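Side-chain contacts in 2-polyprenyl-6-methoxyphenol hydroxylase-like FAD-dependent oxidoreductase (Streptomyces sp. NRRL 11266, PDB 6UI5), which belongs to the FAD-dependent oxidoreductases related to aromatic-ring hydroxylases and holds flavin-adenine dinucleotide in a Rossmann-type domain: residues 103-108 / 115-120; 16-21 / 111-116; 21-26 / 55-60. All blocks are in the same frame, centred on the assembly; numbering follows the deposited sequence.

Interaction 1: 103-108 / 115-120; sequences VLIDRA and LRWATR. With FAD (flavin-adenine dinucleotide), chain C.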
loop_
_atom_site.group_PDB
_atom_site.type_symbol
_atom_site.label_atom_id
_atom_site.label_comp_id
_atom_site.label_asym_id
_atom_site.label_seq_id
_atom_site.Cartn_x
_atom_site.Cartn_y
_atom_site.Cartn_z
ATOM N N VAL A 103 -34.891 14.951 -6.292
ATOM C CA VAL A 103 -34.634 16.095 -7.167
ATOM C C VAL A 103 -34.311 15.624 -8.582
ATOM O O VAL A 103 -34.612 16.330 -9.557
ATOM C CB VAL A 103 -33.540 17.047 -6.628
ATOM C CG1 VAL A 103 -33.848 17.495 -5.203
ATOM C CG2 VAL A 103 -32.184 16.435 -6.719
ATOM N N LEU A 104 -33.742 14.424 -8.743
ATOM C CA LEU A 104 -33.476 13.988 -10.112
ATOM C C LEU A 104 -34.733 13.463 -10.815
ATOM O O LEU A 104 -34.877 13.652 -12.034
ATOM C CB LEU A 104 -32.362 12.950 -10.143
ATOM C CG LEU A 104 -31.075 13.345 -9.423
ATOM C CD1 LEU A 104 -30.308 12.094 -8.963
ATOM C CD2 LEU A 104 -30.143 14.269 -10.297
ATOM N N ILE A 105 -35.654 12.820 -10.084
ATOM C CA ILE A 105 -36.951 12.516 -10.683
ATOM C C ILE A 105 -37.646 13.804 -11.099
ATOM O O ILE A 105 -38.240 13.887 -12.181
ATOM C CB ILE A 105 -37.824 11.689 -9.717
ATOM C CG1 ILE A 105 -37.206 10.315 -9.442
ATOM C CG2 ILE A 105 -39.243 11.575 -10.274
ATOM C CD1 ILE A 105 -37.881 9.566 -8.272
ATOM N N ASP A 106 -37.578 14.832 -10.251
ATOM C CA ASP A 106 -38.170 16.116 -10.616
ATOM C C ASP A 106 -37.539 16.669 -11.882
ATOM O O ASP A 106 -38.244 17.003 -12.843
ATOM C CB ASP A 106 -38.015 17.115 -9.480
ATOM C CG ASP A 106 -39.044 16.926 -8.399
ATOM O OD1 ASP A 106 -39.992 16.123 -8.581
ATOM O OD2 ASP A 106 -38.898 17.593 -7.355
ATOM N N ARG A 107 -36.203 16.773 -11.900
ATOM C CA ARG A 107 -35.531 17.334 -13.071
ATOM C C ARG A 107 -35.820 16.508 -14.313
ATOM O O ARG A 107 -35.990 17.066 -15.408
ATOM C CB ARG A 107 -34.025 17.429 -12.841
ATOM C CG ARG A 107 -33.255 17.803 -14.089
ATOM C CD ARG A 107 -33.475 19.258 -14.426
ATOM N NE ARG A 107 -33.080 20.098 -13.306
ATOM C CZ ARG A 107 -31.873 20.643 -13.161
ATOM N NH1 ARG A 107 -30.899 20.464 -14.091
ATOM N NH2 ARG A 107 -31.648 21.369 -12.066
ATOM N N ALA A 108 -35.936 15.186 -14.155
ATOM C CA ALA A 108 -36.218 14.337 -15.306
ATOM C C ALA A 108 -37.590 14.649 -15.901
ATOM O O ALA A 108 -37.734 14.770 -17.128
ATOM C CB ALA A 108 -36.111 12.868 -14.902
ATOM N N LEU A 115 -40.763 8.883 -18.100
ATOM C CA LEU A 115 -40.430 8.045 -16.952
ATOM C C LEU A 115 -41.578 7.062 -16.678
ATOM O O LEU A 115 -42.741 7.471 -16.593
ATOM C CB LEU A 115 -40.154 8.949 -15.742
ATOM C CG LEU A 115 -39.471 8.399 -14.485
ATOM C CD1 LEU A 115 -39.152 9.527 -13.535
ATOM C CD2 LEU A 115 -40.359 7.372 -13.765
ATOM N N ARG A 116 -41.245 5.767 -16.534
ATOM C CA ARG A 116 -42.227 4.674 -16.409
ATOM C C ARG A 116 -41.967 3.808 -15.188
ATOM O O ARG A 116 -41.253 2.806 -15.282
ATOM C CB ARG A 116 -42.230 3.788 -17.628
ATOM C CG ARG A 116 -42.146 4.534 -18.877
ATOM C CD ARG A 116 -42.698 3.736 -20.004
ATOM N NE ARG A 116 -42.777 4.587 -21.173
ATOM C CZ ARG A 116 -42.741 4.145 -22.420
ATOM N NH1 ARG A 116 -42.625 2.852 -22.667
ATOM N NH2 ARG A 116 -42.815 5.006 -23.420
ATOM N N TRP A 117 -42.611 4.141 -14.079
ATOM C CA TRP A 117 -42.673 3.198 -12.980
ATOM C C TRP A 117 -43.437 1.925 -13.408
ATOM O O TRP A 117 -44.128 1.894 -14.435
ATOM C CB TRP A 117 -43.317 3.877 -11.770
ATOM C CG TRP A 117 -42.708 5.221 -11.433
ATOM C CD1 TRP A 117 -43.247 6.457 -11.670
ATOM C CD2 TRP A 117 -41.447 5.454 -10.800
ATOM N NE1 TRP A 117 -42.400 7.442 -11.216
ATOM C CE2 TRP A 117 -41.287 6.852 -10.679
ATOM C CE3 TRP A 117 -40.435 4.615 -10.321
ATOM C CZ2 TRP A 117 -40.153 7.426 -10.107
ATOM C CZ3 TRP A 117 -39.306 5.192 -9.750
ATOM C CH2 TRP A 117 -39.178 6.581 -9.646
ATOM N N ALA A 118 -43.256 0.847 -12.633
ATOM C CA ALA A 118 -43.978 -0.418 -12.832
ATOM C C ALA A 118 -43.826 -0.963 -14.254
ATOM O O ALA A 118 -44.756 -1.530 -14.827
ATOM C CB ALA A 118 -45.466 -0.271 -12.470
ATOM N N THR A 119 -42.646 -0.796 -14.833
ATOM C CA THR A 119 -42.367 -1.308 -16.170
ATOM C C THR A 119 -41.056 -2.090 -16.137
ATOM O O THR A 119 -40.049 -1.597 -15.622
ATOM C CB THR A 119 -42.314 -0.167 -17.198
ATOM O OG1 THR A 119 -43.514 0.626 -17.112
ATOM C CG2 THR A 119 -42.222 -0.731 -18.589
ATOM N N ARG A 120 -41.077 -3.324 -16.635
ATOM C CA ARG A 120 -39.901 -4.182 -16.605
ATOM C C ARG A 120 -39.377 -4.423 -18.010
ATOM O O ARG A 120 -40.149 -4.678 -18.939
ATOM C CB ARG A 120 -40.188 -5.534 -15.950
ATOM C CG ARG A 120 -39.064 -6.542 -16.187
ATOM C CD ARG A 120 -39.407 -7.961 -15.748
ATOM N NE ARG A 120 -39.654 -8.030 -14.312
ATOM C CZ ARG A 120 -38.697 -7.986 -13.391
ATOM N NH1 ARG A 120 -39.023 -8.053 -12.107
ATOM N NH2 ARG A 120 -37.421 -7.873 -13.756
HETATM P PA FAD C . -29.630 0.789 -8.130
HETATM O O1A FAD C . -29.604 1.788 -6.995
HETATM O O2A FAD C . -29.532 -0.609 -7.541
HETATM O O5B FAD C . -30.924 1.055 -9.131
HETATM C C5B FAD C . -31.236 0.116 -10.148
HETATM C C4B FAD C . -32.748 0.274 -10.515
HETATM O O4B FAD C . -33.105 -0.445 -11.550
HETATM C C3B FAD C . -33.626 -0.237 -9.349
HETATM O O3B FAD C . -34.682 0.609 -9.202
HETATM C C2B FAD C . -34.104 -1.624 -9.824
HETATM O O2B FAD C . -35.300 -1.991 -9.023
HETATM C C1B FAD C . -34.381 -1.376 -11.074
HETATM N N9A FAD C . -34.367 -2.512 -11.975
HETATM C C8A FAD C . -33.559 -3.593 -11.909
HETATM N N7A FAD C . -33.823 -4.375 -12.978
HETATM C C5A FAD C . -34.781 -3.761 -13.713
HETATM C C6A FAD C . -35.422 -4.104 -14.898
HETATM N N6A FAD C . -35.419 -5.186 -15.871
HETATM N N1A FAD C . -36.359 -3.307 -15.418
HETATM C C2A FAD C . -36.684 -2.149 -14.802
HETATM N N3A FAD C . -36.043 -1.805 -13.647
HETATM C C4A FAD C . -35.101 -2.606 -13.103
HETATM N N1 FAD C . -24.109 4.504 -1.580
HETATM C C2 FAD C . -23.362 5.653 -0.991
HETATM O O2 FAD C . -23.005 6.569 -1.657
HETATM N N3 FAD C . -23.067 5.643 0.471
HETATM C C4 FAD C . -23.517 4.514 1.287
HETATM O O4 FAD C . -23.301 4.477 2.451
HETATM C C4X FAD C . -24.268 3.368 0.656
HETATM N N5 FAD C . -24.678 2.281 1.515
HETATM C C5X FAD C . -25.407 1.132 0.921
HETATM C C6 FAD C . -25.793 0.084 1.760
HETATM C C7 FAD C . -26.483 -1.002 1.234
HETATM C C7M FAD C . -26.766 -1.974 2.371
HETATM C C8 FAD C . -26.805 -1.067 -0.130
HETATM C C8M FAD C . -27.572 -2.303 -0.618
HETATM C C9 FAD C . -26.416 -0.014 -0.978
HETATM C C9A FAD C . -25.707 1.097 -0.464
HETATM N N10 FAD C . -25.270 2.232 -1.363
HETATM C C10 FAD C . -24.561 3.362 -0.768
HETATM C "C1'" FAD C . -25.631 2.186 -2.794
HETATM C "C2'" FAD C . -24.525 2.272 -3.860
HETATM O "O2'" FAD C . -24.122 3.572 -4.082
HETATM C "C3'" FAD C . -25.069 1.828 -5.217
HETATM O "O3'" FAD C . -23.970 1.666 -6.057
HETATM C "C4'" FAD C . -26.007 2.828 -5.923
HETATM O "O4'" FAD C . -27.160 3.147 -5.197
HETATM C "C5'" FAD C . -26.444 2.078 -7.187
HETATM O "O5'" FAD C . -26.964 2.960 -8.143
HETATM P P FAD C . -27.610 2.381 -9.549
HETATM O O1P FAD C . -28.621 3.376 -10.066
HETATM O O2P FAD C . -26.581 1.997 -10.596
HETATM O O3P FAD C . -28.318 0.948 -9.124
#

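Interaction 2: 16-21 / 111-116; sequences MLACEL and LGVDLR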
loop_
_atom_site.group_PDB
_atom_site.type_symbol
_atom_site.label_atom_id
_atom_site.label_comp_id
_atom_site.label_asym_id
_atom_site.label_seq_id
_atom_site.Cartn_x
_atom_site.Cartn_y
_atom_site.Cartn_z
ATOM N N MET A 16 -29.921 10.140 -13.421
ATOM C CA MET A 16 -28.950 11.159 -13.785
ATOM C C MET A 16 -28.654 11.133 -15.282
ATOM O O MET A 16 -28.532 12.187 -15.918
ATOM C CB MET A 16 -27.682 10.977 -12.932
ATOM C CG MET A 16 -26.565 11.867 -13.330
ATOM S SD MET A 16 -27.094 13.602 -13.252
ATOM C CE MET A 16 -26.943 14.222 -11.601
ATOM N N LEU A 17 -28.617 9.949 -15.876
ATOM C CA LEU A 17 -28.327 9.864 -17.304
ATOM C C LEU A 17 -29.503 10.357 -18.127
ATOM O O LEU A 17 -29.326 11.129 -19.076
ATOM C CB LEU A 17 -27.947 8.423 -17.683
ATOM C CG LEU A 17 -27.879 8.033 -19.155
ATOM C CD1 LEU A 17 -26.752 8.846 -19.864
ATOM C CD2 LEU A 17 -27.582 6.528 -19.257
ATOM N N ALA A 18 -30.714 9.922 -17.770
ATOM C CA ALA A 18 -31.894 10.394 -18.482
ATOM C C ALA A 18 -31.947 11.907 -18.468
ATOM O O ALA A 18 -32.370 12.531 -19.450
ATOM C CB ALA A 18 -33.183 9.812 -17.873
ATOM N N CYS A 19 -31.509 12.522 -17.368
ATOM C CA CYS A 19 -31.377 13.976 -17.366
ATOM C C CYS A 19 -30.295 14.437 -18.342
ATOM O O CYS A 19 -30.513 15.378 -19.123
ATOM C CB CYS A 19 -31.080 14.482 -15.962
ATOM S SG CYS A 19 -32.455 14.336 -14.830
ATOM N N GLU A 20 -29.112 13.791 -18.310
ATOM C CA GLU A 20 -28.057 14.161 -19.260
ATOM C C GLU A 20 -28.530 13.989 -20.706
ATOM O O GLU A 20 -28.082 14.718 -21.601
ATOM C CB GLU A 20 -26.803 13.319 -19.045
ATOM C CG GLU A 20 -26.007 13.476 -17.708
ATOM C CD GLU A 20 -25.518 14.908 -17.379
ATOM O OE1 GLU A 20 -25.662 15.329 -16.204
ATOM O OE2 GLU A 20 -24.961 15.602 -18.264
ATOM N N LEU A 21 -29.437 13.038 -20.959
ATOM C CA LEU A 21 -29.905 12.835 -22.326
ATOM C C LEU A 21 -31.006 13.829 -22.696
ATOM O O LEU A 21 -31.058 14.307 -23.839
ATOM C CB LEU A 21 -30.390 11.401 -22.506
ATOM C CG LEU A 21 -29.340 10.290 -22.455
ATOM C CD1 LEU A 21 -29.971 8.875 -22.560
ATOM C CD2 LEU A 21 -28.347 10.512 -23.566
ATOM N N LEU A 111 -37.606 17.992 -17.809
ATOM C CA LEU A 111 -36.885 17.954 -19.079
ATOM C C LEU A 111 -37.517 16.986 -20.070
ATOM O O LEU A 111 -37.005 16.850 -21.192
ATOM C CB LEU A 111 -35.400 17.617 -18.881
ATOM C CG LEU A 111 -34.497 18.463 -17.951
ATOM C CD1 LEU A 111 -33.221 17.670 -17.627
ATOM C CD2 LEU A 111 -34.138 19.869 -18.500
ATOM N N GLY A 112 -38.620 16.333 -19.708
ATOM C CA GLY A 112 -39.376 15.574 -20.677
ATOM C C GLY A 112 -38.968 14.132 -20.862
ATOM O O GLY A 112 -39.345 13.527 -21.873
ATOM N N VAL A 113 -38.201 13.562 -19.934
ATOM C CA VAL A 113 -38.020 12.123 -19.949
ATOM C C VAL A 113 -39.373 11.449 -19.811
ATOM O O VAL A 113 -40.184 11.825 -18.960
ATOM C CB VAL A 113 -37.093 11.704 -18.802
ATOM C CG1 VAL A 113 -37.170 10.214 -18.618
ATOM C CG2 VAL A 113 -35.684 12.148 -19.093
ATOM N N ASP A 114 -39.632 10.457 -20.651
ATOM C CA ASP A 114 -40.787 9.595 -20.417
ATOM C C ASP A 114 -40.374 8.602 -19.339
ATOM O O ASP A 114 -39.718 7.598 -19.621
ATOM C CB ASP A 114 -41.226 8.902 -21.696
ATOM C CG ASP A 114 -42.472 8.030 -21.501
ATOM O OD1 ASP A 114 -43.134 8.116 -20.437
ATOM O OD2 ASP A 114 -42.790 7.267 -22.430
ATOM N N LEU A 115 -40.763 8.883 -18.100
ATOM C CA LEU A 115 -40.430 8.045 -16.952
ATOM C C LEU A 115 -41.578 7.062 -16.678
ATOM O O LEU A 115 -42.741 7.471 -16.593
ATOM C CB LEU A 115 -40.154 8.949 -15.742
ATOM C CG LEU A 115 -39.471 8.399 -14.485
ATOM C CD1 LEU A 115 -39.152 9.527 -13.535
ATOM C CD2 LEU A 115 -40.359 7.372 -13.765
ATOM N N ARG A 116 -41.245 5.767 -16.534
ATOM C CA ARG A 116 -42.227 4.674 -16.409
ATOM C C ARG A 116 -41.967 3.808 -15.188
ATOM O O ARG A 116 -41.253 2.806 -15.282
ATOM C CB ARG A 116 -42.230 3.788 -17.628
ATOM C CG ARG A 116 -42.146 4.534 -18.877
ATOM C CD ARG A 116 -42.698 3.736 -20.004
ATOM N NE ARG A 116 -42.777 4.587 -21.173
ATOM C CZ ARG A 116 -42.741 4.145 -22.420
ATOM N NH1 ARG A 116 -42.625 2.852 -22.667
ATOM N NH2 ARG A 116 -42.815 5.006 -23.420
#

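Interaction 3: 21-26 / 55-60; sequences LAMRDV and DQRGLA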
loop_
_atom_site.group_PDB
_atom_site.type_symbol
_atom_site.label_atom_id
_atom_site.label_comp_id
_atom_site.label_asym_id
_atom_site.label_seq_id
_atom_site.Cartn_x
_atom_site.Cartn_y
_atom_site.Cartn_z
ATOM N N LEU A 21 -29.437 13.038 -20.959
ATOM C CA LEU A 21 -29.905 12.835 -22.326
ATOM C C LEU A 21 -31.006 13.829 -22.696
ATOM O O LEU A 21 -31.058 14.307 -23.839
ATOM C CB LEU A 21 -30.390 11.401 -22.506
ATOM C CG LEU A 21 -29.340 10.290 -22.455
ATOM C CD1 LEU A 21 -29.971 8.875 -22.560
ATOM C CD2 LEU A 21 -28.347 10.512 -23.566
ATOM N N ALA A 22 -31.865 14.173 -21.734
ATOM C CA ALA A 22 -33.045 14.983 -22.010
ATOM C C ALA A 22 -32.724 16.465 -22.017
ATOM O O ALA A 22 -33.356 17.231 -22.754
ATOM C CB ALA A 22 -34.134 14.710 -20.975
ATOM N N MET A 23 -31.772 16.899 -21.186
ATOM C CA MET A 23 -31.356 18.294 -21.255
ATOM C C MET A 23 -30.783 18.642 -22.626
ATOM O O MET A 23 -30.760 19.824 -22.994
ATOM C CB MET A 23 -30.345 18.599 -20.157
ATOM C CG MET A 23 -28.896 18.183 -20.490
ATOM S SD MET A 23 -27.816 18.663 -19.122
ATOM C CE MET A 23 -28.923 18.235 -17.748
ATOM N N ARG A 24 -30.348 17.639 -23.395
ATOM C CA ARG A 24 -29.846 17.830 -24.747
ATOM C C ARG A 24 -30.864 17.403 -25.812
ATOM O O ARG A 24 -30.482 17.091 -26.946
ATOM C CB ARG A 24 -28.512 17.089 -24.916
ATOM C CG ARG A 24 -27.479 17.406 -23.780
ATOM C CD ARG A 24 -26.083 16.816 -24.028
ATOM N NE ARG A 24 -25.095 17.416 -23.135
ATOM C CZ ARG A 24 -24.909 17.033 -21.875
ATOM N NH1 ARG A 24 -25.652 16.041 -21.391
ATOM N NH2 ARG A 24 -23.974 17.608 -21.104
ATOM N N ASP A 25 -32.152 17.377 -25.468
ATOM C CA ASP A 25 -33.217 17.118 -26.437
ATOM C C ASP A 25 -33.046 15.771 -27.144
ATOM O O ASP A 25 -33.435 15.611 -28.300
ATOM C CB ASP A 25 -33.312 18.260 -27.457
ATOM C CG ASP A 25 -33.577 19.616 -26.802
ATOM O OD1 ASP A 25 -33.947 19.660 -25.604
ATOM O OD2 ASP A 25 -33.424 20.641 -27.493
ATOM N N VAL A 26 -32.442 14.800 -26.479
ATOM C CA VAL A 26 -32.407 13.416 -26.943
ATOM C C VAL A 26 -33.602 12.701 -26.322
ATOM O O VAL A 26 -33.718 12.683 -25.088
ATOM C CB VAL A 26 -31.094 12.710 -26.544
ATOM C CG1 VAL A 26 -31.214 11.201 -26.743
ATOM C CG2 VAL A 26 -29.921 13.258 -27.326
ATOM N N ASP A 55 -23.387 20.009 -9.126
ATOM C CA ASP A 55 -23.334 21.465 -9.259
ATOM C C ASP A 55 -23.379 21.883 -10.721
ATOM O O ASP A 55 -24.014 22.878 -11.075
ATOM C CB ASP A 55 -22.078 22.008 -8.594
ATOM C CG ASP A 55 -22.371 22.755 -7.329
ATOM O OD1 ASP A 55 -23.537 23.179 -7.145
ATOM O OD2 ASP A 55 -21.430 22.936 -6.529
ATOM N N GLN A 56 -22.724 21.114 -11.587
ATOM C CA GLN A 56 -22.744 21.365 -13.021
ATOM C C GLN A 56 -24.148 21.399 -13.607
ATOM O O GLN A 56 -24.304 21.816 -14.764
ATOM C CB GLN A 56 -21.888 20.290 -13.713
ATOM C CG GLN A 56 -20.382 20.567 -13.547
ATOM C CD GLN A 56 -19.520 19.461 -14.070
ATOM O OE1 GLN A 56 -18.334 19.410 -13.729
ATOM N NE2 GLN A 56 -20.101 18.538 -14.893
ATOM N N ARG A 57 -25.177 20.980 -12.852
ATOM C CA ARG A 57 -26.529 20.984 -13.393
ATOM C C ARG A 57 -27.504 21.667 -12.437
ATOM O O ARG A 57 -28.735 21.463 -12.537
ATOM C CB ARG A 57 -26.950 19.549 -13.727
ATOM C CG ARG A 57 -25.846 18.824 -14.517
ATOM C CD ARG A 57 -26.051 18.914 -16.014
ATOM N NE ARG A 57 -25.055 18.154 -16.783
ATOM C CZ ARG A 57 -23.980 18.703 -17.331
ATOM N NH1 ARG A 57 -23.781 20.023 -17.216
ATOM N NH2 ARG A 57 -23.146 17.921 -18.020
ATOM N N GLY A 58 -26.976 22.485 -11.523
ATOM C CA GLY A 58 -27.830 23.207 -10.597
ATOM C C GLY A 58 -28.552 22.349 -9.580
ATOM O O GLY A 58 -29.473 22.839 -8.920
ATOM N N LEU A 59 -28.165 21.086 -9.429
ATOM C CA LEU A 59 -28.850 20.164 -8.538
ATOM C C LEU A 59 -28.246 20.097 -7.144
ATOM O O LEU A 59 -28.810 19.419 -6.286
ATOM C CB LEU A 59 -28.859 18.763 -9.148
ATOM C CG LEU A 59 -29.432 18.705 -10.561
ATOM C CD1 LEU A 59 -28.964 17.455 -11.277
ATOM C CD2 LEU A 59 -30.950 18.741 -10.500
ATOM N N ALA A 60 -27.139 20.779 -6.878
ATOM C CA ALA A 60 -26.466 20.618 -5.588
ATOM C C ALA A 60 -26.999 21.602 -4.549
ATOM O O ALA A 60 -27.442 21.191 -3.474
ATOM C CB ALA A 60 -24.938 20.769 -5.746
#

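Interaction 1: 103-108 / 115-120
Ile-105, on helix 97-110, meets Leu-115 and Trp-117 where the chain leaves strand 114-116, and its two branches divide the work. From CB, which points at the strand, CG2 goes one way and reaches Leu-115, with Ile-105 CG2 standing 3.9 Å from Leu-115 CD1. The other branch, CG1, runs beside the backbone N (chi1 -64°) and passes 4.2 Å from Trp-117 CZ2. Because chi2 is extended at 168°, its terminal CD1 is carried on to the rim of the indole, where Ile-105 CD1 comes within 3.5 Å of Trp-117 CH2 and 3.6 Å of Trp-117 CZ2. This methyl sits at the ring edge, in the plane of the indole, so the contact is with the benzo rim of the tryptophan and leaves its faces to other atoms. One of those faces is used within the strand segment: Leu-115 CD2 lies 3.2 Å above the plane, set over the outer part of the ring. The leucine thus lends one methyl to the isoleucine and the other to the indole, and the three side chains form a small apolar cluster near the surface. Leu-15 of helix 12-22 also packs on Ile-105. No hydrogen bond joins the two segments. Beyond the indole, Thr-119 OG1 donates to Trp-117 O over 3.0 Å from above the carbonyl plane, bridging the turn. Thr-119 and Arg-120 then border the cofactor, Thr-119 O lying 3.5 Å from FAD C2A. A helix packed on the edge strand of the parallel sheet, whose following loop runs past the adenine, is typical of the Rossmann-type FAD-binding domain.

Interaction 2: 16-21 / 111-116
The backbones of helix 12-22 and of the turn leading into strand 114-116 come closest at Ala-18 and Val-113, whose CA atoms are 6.5 Å apart, with the CA atoms of Cys-19 and Leu-111 paired next at 7.0 Å. At the first pair the small alanine lets the valine settle close against the helix. Val-113 CG2 lies 3.6 Å from Ala-18 CB and 3.4 Å from Ala-18 O, touching methyl and carbonyl together, while Val-113 CG1 stands farther from Ala-18 CB at 4.1 Å. The division follows from the first torsion: with CG1 anti to the backbone N (chi1 167°), CG2 lies beside that N and is the branch brought onto the helix. Leu-30 of strand 28-31 packs against both residues and makes this pair part of the buried interior. The second pair is looser. Leu-111 offers one branch, its CD1, which approaches Cys-19 O at 3.9 Å and Cys-19 CB at 4.2 Å. The cysteine sulfur does not share in this; it is turned instead to helix 97-110, where Arg-107 and Ala-108 pack on it. Between the two apolar residues, Gly-112 takes a positive phi of 89° in a Schellman motif that ends helix 97-110 and swings the chain round toward the strand. No hydrogen bond crosses between the segments; methyl groups meet side-chain carbons and helix carbonyls by van der Waals contact. A first helix following what is probably the glycine-rich turn of the GxGxxG pattern, packed against the entry to the third strand of a parallel sheet in 3-2-1 order, is characteristic of the Rossmann-type dinucleotide-binding fold.

Interaction 3: 21-26 / 55-60
Met-23 and Arg-57 run nearly perpendicular to one another, the thioether lying against the aliphatic part of the arginine just before its guanidinium. Met-23 CE is 3.4 Å from Arg-57 CD, and the sulfur follows close behind, with Met-23 SD 3.7 Å from Arg-57 NE. The methionine reaches this point with CG between its backbone N and carbonyl carbon (chi1 82°) and a final bend at chi3 that lays CE over Arg-57 CD. A bend at chi2 (-94°) in Arg-57 sets its CD against the methionine methyl.

Each segment carries the Schellman motif that ends its helix, with Asp-25 and Gly-58 at positive phi, so the contact joins the C-terminal end of the first helix of the Rossmann-type domain to the turn that ends helix 48-55.

Arg-24 arrives extended from CG to NE. The two guanidinium planes are 78° apart, and Arg-57 NH2 lies in the plane of the Arg-24 group, at its edge, 3.2 Å from Arg-24 NH2. Two donors face each other here, so no bond links them. The closeness is made tolerable, probably, by Glu-20, which forms salt bridges to both arginines, OE1 to Arg-57 and OE2 to Arg-24; Gly-428 O accepts a hydrogen bond from Arg-24 NH2, and Pro-470 O one from Arg-57 NH2. Arg-57 NH1 also makes a weak hydrogen bond to Gln-56 O, 3.1 Å away. The backbone oxygen of Arg-57 accepts a hydrogen bond from Arg-107 of helix 97-110.

From the N terminus, the chain passes strand 5-8 and enters helix 12-22, which serves interactions 2 and 3 through segments sharing Leu-21. Interaction 3 closes first, bringing the turn after helix 48-55 back to the helix end. Interaction 2 spans a longer loop, from 16-21 to 111-116, and encloses both interaction 3 and the opening segment of interaction 1. Interaction 1 is local, joining helix 97-110 to the strand that follows; it opens inside the loop of interaction 2 and ends just beyond it, sharing Leu-115 and Arg-116. Ala-22, packed on by Val-113 and Leu-111, links interactions 2 and 3. Together they bind two helices, a helix-ending turn and the edge strand.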